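Long-range contact in ketol-acid reductoisomerase (NAD(+)) (uncultured archaeon GZfos26G2, PDB 4XDY), which converts (S)-2-acetolactate to (R)-2,3-dihydroxy-isovalerate by a magnesium-dependent methyl migration and an NADH-dependent reduction in branched-chain amino acid biosynthesis: residues 1-14 with 170-184. Residues are numbered along the deposited sequence; the frame is centred on the assembly and turned at random.
Sequences MEILHDEDVDDSIL and LAMTKAMHWTKAGIL
Lys-174, in the last turn of helix 165-175, reaches Asp-6 and Val-9 in the N-terminal loop. Its CG lies anti to the backbone N (chi1 -178°), and the chain runs fully extended past Val-9. Lys-174 NZ donates to Val-9 O at 2.9 Å, nearly in line with the C=O bond. Lys-174 NZ also donates to Asp-6 O at 2.9 Å, from above the carbonyl plane. Val-9 N reaches the same Asp-6 O from the opposite face. Water 4 accepts a third bond from NZ and one from Asp-11 N. With an alanine here, Val-9 O would probably lose its lysine partner and Asp-6 O one of its two donors, leaving the 6-9 turn less firmly held to the helix.

The Asp-6 carboxylate is gripped on both oxygens. Thr-179 OG1 donates to Asp-6 OD1 at 2.6 Å. Water 2 donates to OD1 too and links it to Lys-174 O. Lys-180 NZ forms a salt bridge with Asp-6 OD2 at 2.8 Å, on the syn lone pair. Water 1 joins His-5 NE2 to Ala-181 O.

Leu-4 N and Leu-4 O bond to Ile-183 O and Ile-183 N, each at 2.9 Å. This is a single antiparallel bridge. Leu-4 CD1 meets Leu-170 CD2 at 3.9 Å. Ala-171 CB touches both Ile-13 CG2 and Leu-14 CG. Ile-3 CG1 packs on Leu-184 CD2, and Met-227 of the second subunit also touches Leu-184.

Strand 183-185 pairs in parallel with strand 153-157, and the bridge at Leu-4 adds the N-terminal loop to it. The arrangement joins the chain start to helix 165-175 and strand 183-185 of the N-terminal Rossmann domain.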
loop_
_atom_site.group_PDB
_atom_site.type_symbol
_atom_site.label_atom_id
_atom_site.label_comp_id
_atom_site.label_asym_id
_atom_site.label_seq_id
_atom_site.Cartn_x
_atom_site.Cartn_y
_atom_site.Cartn_z
ATOM N N MET A 1 -7.413 23.552 7.663
ATOM C CA MET A 1 -6.506 24.389 6.840
ATOM C C MET A 1 -6.960 24.295 5.372
ATOM O O MET A 1 -7.569 23.307 4.972
ATOM C CB MET A 1 -5.127 23.844 7.046
ATOM C CG MET A 1 -4.074 24.455 6.253
ATOM S SD MET A 1 -2.848 23.217 5.794
ATOM C CE MET A 1 -1.943 24.463 4.898
ATOM N N GLU A 2 -6.735 25.344 4.601
ATOM C CA GLU A 2 -7.323 25.449 3.286
ATOM C C GLU A 2 -6.485 24.466 2.415
ATOM O O GLU A 2 -5.237 24.392 2.533
ATOM C CB GLU A 2 -7.221 26.880 2.787
ATOM C CG GLU A 2 -7.223 27.092 1.273
ATOM C CD GLU A 2 -7.286 28.597 0.848
ATOM O OE1 GLU A 2 -8.261 28.948 0.129
ATOM O OE2 GLU A 2 -6.355 29.414 1.166
ATOM N N ILE A 3 -7.223 23.732 1.606
ATOM C CA ILE A 3 -6.706 22.983 0.476
ATOM C C ILE A 3 -7.137 23.596 -0.855
ATOM O O ILE A 3 -8.326 23.728 -1.130
ATOM C CB ILE A 3 -7.223 21.541 0.541
ATOM C CG1 ILE A 3 -7.002 20.961 1.953
ATOM C CG2 ILE A 3 -6.641 20.716 -0.626
ATOM C CD1 ILE A 3 -7.616 19.559 2.091
ATOM N N LEU A 4 -6.171 23.923 -1.699
ATOM C CA LEU A 4 -6.420 24.508 -3.020
ATOM C C LEU A 4 -6.590 23.443 -4.085
ATOM O O LEU A 4 -5.814 22.432 -4.140
ATOM C CB LEU A 4 -5.315 25.476 -3.336
ATOM C CG LEU A 4 -4.991 26.542 -2.316
ATOM C CD1 LEU A 4 -3.815 27.410 -2.750
ATOM C CD2 LEU A 4 -6.196 27.446 -2.064
ATOM N N HIS A 5 -7.681 23.568 -4.843
ATOM C CA HIS A 5 -7.956 22.706 -5.970
ATOM C C HIS A 5 -7.962 23.524 -7.292
ATOM O O HIS A 5 -7.505 24.672 -7.329
ATOM C CB HIS A 5 -9.271 21.919 -5.734
ATOM C CG HIS A 5 -9.281 21.045 -4.515
ATOM N ND1 HIS A 5 -9.720 21.475 -3.290
ATOM C CD2 HIS A 5 -8.866 19.765 -4.335
ATOM C CE1 HIS A 5 -9.602 20.490 -2.414
ATOM N NE2 HIS A 5 -9.079 19.445 -3.029
ATOM N N ASP A 6 -8.382 22.867 -8.369
ATOM C CA ASP A 6 -8.277 23.415 -9.723
ATOM C C ASP A 6 -8.952 24.775 -9.804
ATOM O O ASP A 6 -8.393 25.758 -10.304
ATOM C CB ASP A 6 -9.003 22.495 -10.697
ATOM C CG ASP A 6 -8.105 21.393 -11.276
ATOM O OD1 ASP A 6 -6.852 21.355 -11.065
ATOM O OD2 ASP A 6 -8.694 20.550 -11.981
ATOM N N GLU A 7 -10.136 24.865 -9.220
ATOM C CA GLU A 7 -10.927 26.123 -9.289
ATOM C C GLU A 7 -10.303 27.229 -8.458
ATOM O O GLU A 7 -10.656 28.400 -8.625
ATOM C CB GLU A 7 -12.419 25.856 -8.941
ATOM C CG GLU A 7 -12.680 25.566 -7.477
ATOM C CD GLU A 7 -12.454 24.089 -7.068
ATOM O OE1 GLU A 7 -11.886 23.216 -7.863
ATOM O OE2 GLU A 7 -12.849 23.813 -5.907
ATOM N N ASP A 8 -9.319 26.929 -7.596
ATOM C CA ASP A 8 -8.723 27.963 -6.777
ATOM C C ASP A 8 -7.483 28.592 -7.373
ATOM O O ASP A 8 -6.943 29.475 -6.767
ATOM C CB ASP A 8 -8.367 27.429 -5.387
ATOM C CG ASP A 8 -9.528 26.763 -4.731
ATOM O OD1 ASP A 8 -10.563 27.454 -4.598
ATOM O OD2 ASP A 8 -9.463 25.558 -4.413
ATOM N N VAL A 9 -6.978 28.077 -8.489
ATOM C CA VAL A 9 -5.653 28.464 -9.002
ATOM C C VAL A 9 -5.744 28.808 -10.480
ATOM O O VAL A 9 -6.344 28.101 -11.228
ATOM C CB VAL A 9 -4.604 27.270 -8.905
ATOM C CG1 VAL A 9 -3.271 27.631 -9.610
ATOM C CG2 VAL A 9 -4.440 26.843 -7.434
ATOM N N ASP A 10 -5.054 29.844 -10.873
ATOM C CA ASP A 10 -5.009 30.236 -12.289
ATOM C C ASP A 10 -3.610 29.916 -12.775
ATOM O O ASP A 10 -2.687 30.492 -12.203
ATOM C CB ASP A 10 -5.159 31.765 -12.291
ATOM C CG ASP A 10 -5.094 32.382 -13.697
ATOM O OD1 ASP A 10 -5.120 31.628 -14.706
ATOM O OD2 ASP A 10 -5.080 33.660 -13.712
ATOM N N ASP A 11 -3.466 29.100 -13.810
ATOM C CA ASP A 11 -2.134 28.794 -14.368
ATOM C C ASP A 11 -1.679 29.587 -15.570
ATOM O O ASP A 11 -0.633 29.304 -16.096
ATOM C CB ASP A 11 -1.976 27.326 -14.644
ATOM C CG ASP A 11 -2.967 26.820 -15.658
ATOM O OD1 ASP A 11 -3.361 27.603 -16.531
ATOM O OD2 ASP A 11 -3.319 25.634 -15.594
ATOM N N SER A 12 -2.387 30.651 -15.926
ATOM C CA SER A 12 -2.070 31.376 -17.143
ATOM C C SER A 12 -0.751 32.117 -17.116
ATOM O O SER A 12 -0.162 32.302 -18.165
ATOM C CB SER A 12 -3.237 32.339 -17.489
ATOM O OG SER A 12 -3.480 33.237 -16.463
ATOM N N ILE A 13 -0.213 32.491 -15.945
ATOM C CA ILE A 13 1.109 33.057 -15.901
ATOM C C ILE A 13 2.230 32.248 -16.666
ATOM O O ILE A 13 3.224 32.821 -17.143
ATOM C CB ILE A 13 1.586 33.400 -14.482
ATOM C CG1 ILE A 13 2.756 34.377 -14.566
ATOM C CG2 ILE A 13 1.989 32.133 -13.675
ATOM C CD1 ILE A 13 3.120 34.993 -13.255
ATOM N N LEU A 14 2.081 30.928 -16.682
ATOM C CA LEU A 14 3.092 30.031 -17.314
ATOM C C LEU A 14 3.065 30.074 -18.835
ATOM O O LEU A 14 4.027 29.613 -19.475
ATOM C CB LEU A 14 2.897 28.594 -16.860
ATOM C CG LEU A 14 3.106 28.340 -15.375
ATOM C CD1 LEU A 14 3.024 26.839 -15.110
ATOM C CD2 LEU A 14 4.427 28.896 -14.894
ATOM N N LEU A 170 2.125 28.162 -7.648
ATOM C CA LEU A 170 0.822 27.531 -7.676
ATOM C C LEU A 170 0.456 27.090 -9.096
ATOM O O LEU A 170 -0.189 26.048 -9.314
ATOM C CB LEU A 170 -0.283 28.435 -7.064
ATOM C CG LEU A 170 -0.166 28.704 -5.572
ATOM C CD1 LEU A 170 -1.150 29.793 -5.176
ATOM C CD2 LEU A 170 -0.499 27.485 -4.705
ATOM N N ALA A 171 0.831 27.940 -10.054
ATOM C CA ALA A 171 0.473 27.714 -11.445
ATOM C C ALA A 171 1.108 26.400 -11.892
ATOM O O ALA A 171 0.485 25.596 -12.572
ATOM C CB ALA A 171 0.946 28.841 -12.301
ATOM N N MET A 172 2.355 26.212 -11.478
ATOM C CA MET A 172 3.078 24.959 -11.820
ATOM C C MET A 172 2.299 23.736 -11.318
ATOM O O MET A 172 2.143 22.740 -12.043
ATOM C CB MET A 172 4.514 25.032 -11.271
ATOM C CG MET A 172 5.453 25.868 -12.045
ATOM S SD MET A 172 7.034 26.041 -11.251
ATOM C CE MET A 172 7.718 24.372 -11.564
ATOM N N THR A 173 1.738 23.818 -10.103
ATOM C CA THR A 173 1.031 22.659 -9.535
ATOM C C THR A 173 -0.275 22.390 -10.209
ATOM O O THR A 173 -0.735 21.261 -10.364
ATOM C CB THR A 173 0.791 22.755 -8.010
ATOM O OG1 THR A 173 -0.210 23.756 -7.723
ATOM C CG2 THR A 173 2.123 22.986 -7.226
ATOM N N LYS A 174 -0.888 23.472 -10.710
ATOM C CA LYS A 174 -2.126 23.274 -11.463
ATOM C C LYS A 174 -1.853 22.644 -12.841
ATOM O O LYS A 174 -2.573 21.740 -13.265
ATOM C CB LYS A 174 -2.862 24.622 -11.639
ATOM C CG LYS A 174 -4.186 24.357 -12.399
ATOM C CD LYS A 174 -5.110 25.532 -12.565
ATOM C CE LYS A 174 -6.395 25.006 -13.252
ATOM N NZ LYS A 174 -7.363 26.074 -12.997
ATOM N N ALA A 175 -0.852 23.167 -13.530
ATOM C CA ALA A 175 -0.416 22.619 -14.838
ATOM C C ALA A 175 0.001 21.103 -14.709
ATOM O O ALA A 175 -0.203 20.281 -15.617
ATOM C CB ALA A 175 0.706 23.418 -15.388
ATOM N N MET A 176 0.571 20.751 -13.544
ATOM C CA MET A 176 0.894 19.310 -13.257
ATOM C C MET A 176 -0.241 18.528 -12.682
ATOM O O MET A 176 -0.121 17.309 -12.464
ATOM C CB MET A 176 2.169 19.201 -12.384
ATOM C CG MET A 176 3.385 19.692 -13.112
ATOM S SD MET A 176 4.978 19.538 -12.301
ATOM C CE MET A 176 4.805 20.742 -10.984
ATOM N N HIS A 177 -1.403 19.182 -12.514
ATOM C CA HIS A 177 -2.652 18.544 -12.071
ATOM C C HIS A 177 -2.658 18.064 -10.603
ATOM O O HIS A 177 -3.533 17.271 -10.178
ATOM C CB HIS A 177 -3.068 17.408 -12.998
ATOM C CG HIS A 177 -3.373 17.833 -14.421
ATOM N ND1 HIS A 177 -3.915 16.966 -15.341
ATOM C CD2 HIS A 177 -3.209 19.013 -15.071
ATOM C CE1 HIS A 177 -4.074 17.596 -16.504
ATOM N NE2 HIS A 177 -3.604 18.816 -16.385
ATOM N N TRP A 178 -1.709 18.556 -9.823
ATOM C CA TRP A 178 -1.633 18.181 -8.399
ATOM C C TRP A 178 -2.822 18.788 -7.654
ATOM O O TRP A 178 -3.263 18.284 -6.668
ATOM C CB TRP A 178 -0.356 18.692 -7.752
ATOM C CG TRP A 178 0.964 18.158 -8.305
ATOM C CD1 TRP A 178 1.144 17.254 -9.311
ATOM C CD2 TRP A 178 2.260 18.608 -7.940
ATOM N NE1 TRP A 178 2.479 17.114 -9.615
ATOM C CE2 TRP A 178 3.196 17.912 -8.776
ATOM C CE3 TRP A 178 2.739 19.522 -7.022
ATOM C CZ2 TRP A 178 4.571 18.147 -8.704
ATOM C CZ3 TRP A 178 4.091 19.733 -6.951
ATOM C CH2 TRP A 178 4.977 19.039 -7.787
ATOM N N THR A 179 -3.329 19.911 -8.175
ATOM C CA THR A 179 -4.533 20.539 -7.621
ATOM C C THR A 179 -5.754 19.665 -7.685
ATOM O O THR A 179 -6.695 19.879 -6.904
ATOM C CB THR A 179 -4.813 21.889 -8.396
ATOM O OG1 THR A 179 -4.636 21.681 -9.799
ATOM C CG2 THR A 179 -3.896 22.916 -7.964
ATOM N N LYS A 180 -5.768 18.636 -8.549
ATOM C CA LYS A 180 -6.872 17.718 -8.537
ATOM C C LYS A 180 -6.971 16.911 -7.229
ATOM O O LYS A 180 -8.061 16.525 -6.758
ATOM C CB LYS A 180 -6.881 16.842 -9.768
ATOM C CG LYS A 180 -7.007 17.655 -11.054
ATOM C CD LYS A 180 -7.142 16.735 -12.224
ATOM C CE LYS A 180 -6.952 17.461 -13.527
ATOM N NZ LYS A 180 -8.074 18.404 -13.729
ATOM N N ALA A 181 -5.818 16.630 -6.627
ATOM C CA ALA A 181 -5.806 15.998 -5.313
ATOM C C ALA A 181 -5.829 17.068 -4.223
ATOM O O ALA A 181 -6.515 16.911 -3.204
ATOM C CB ALA A 181 -4.516 15.129 -5.177
ATOM N N GLY A 182 -5.049 18.127 -4.430
ATOM C CA GLY A 182 -5.023 19.245 -3.510
ATOM C C GLY A 182 -3.652 19.705 -3.146
ATOM O O GLY A 182 -2.696 18.907 -3.065
ATOM N N ILE A 183 -3.553 21.002 -2.936
ATOM C CA ILE A 183 -2.301 21.706 -2.594
ATOM C C ILE A 183 -2.479 22.381 -1.233
ATOM O O ILE A 183 -3.549 23.006 -0.877
ATOM C CB ILE A 183 -1.974 22.782 -3.686
ATOM C CG1 ILE A 183 -1.693 22.085 -4.994
ATOM C CG2 ILE A 183 -0.951 23.806 -3.298
ATOM C CD1 ILE A 183 -0.449 21.279 -4.994
ATOM N N LEU A 184 -1.457 22.244 -0.417
ATOM C CA LEU A 184 -1.324 22.955 0.850
ATOM C C LEU A 184 -0.191 23.927 0.768
ATOM O O LEU A 184 0.943 23.578 0.332
ATOM C CB LEU A 184 -0.994 21.973 1.998
ATOM C CG LEU A 184 -1.981 20.817 2.105
ATOM C CD1 LEU A 184 -1.472 19.906 3.224
ATOM C CD2 LEU A 184 -3.387 21.337 2.388
HETATM O O HOH W 1 -8.599 17.132 -1.551
HETATM O O HOH W 2 -5.206 20.710 -13.009
HETATM O O HOH W 3 -9.659 20.150 -8.723
HETATM O O HOH W 4 -5.822 27.628 -14.918
#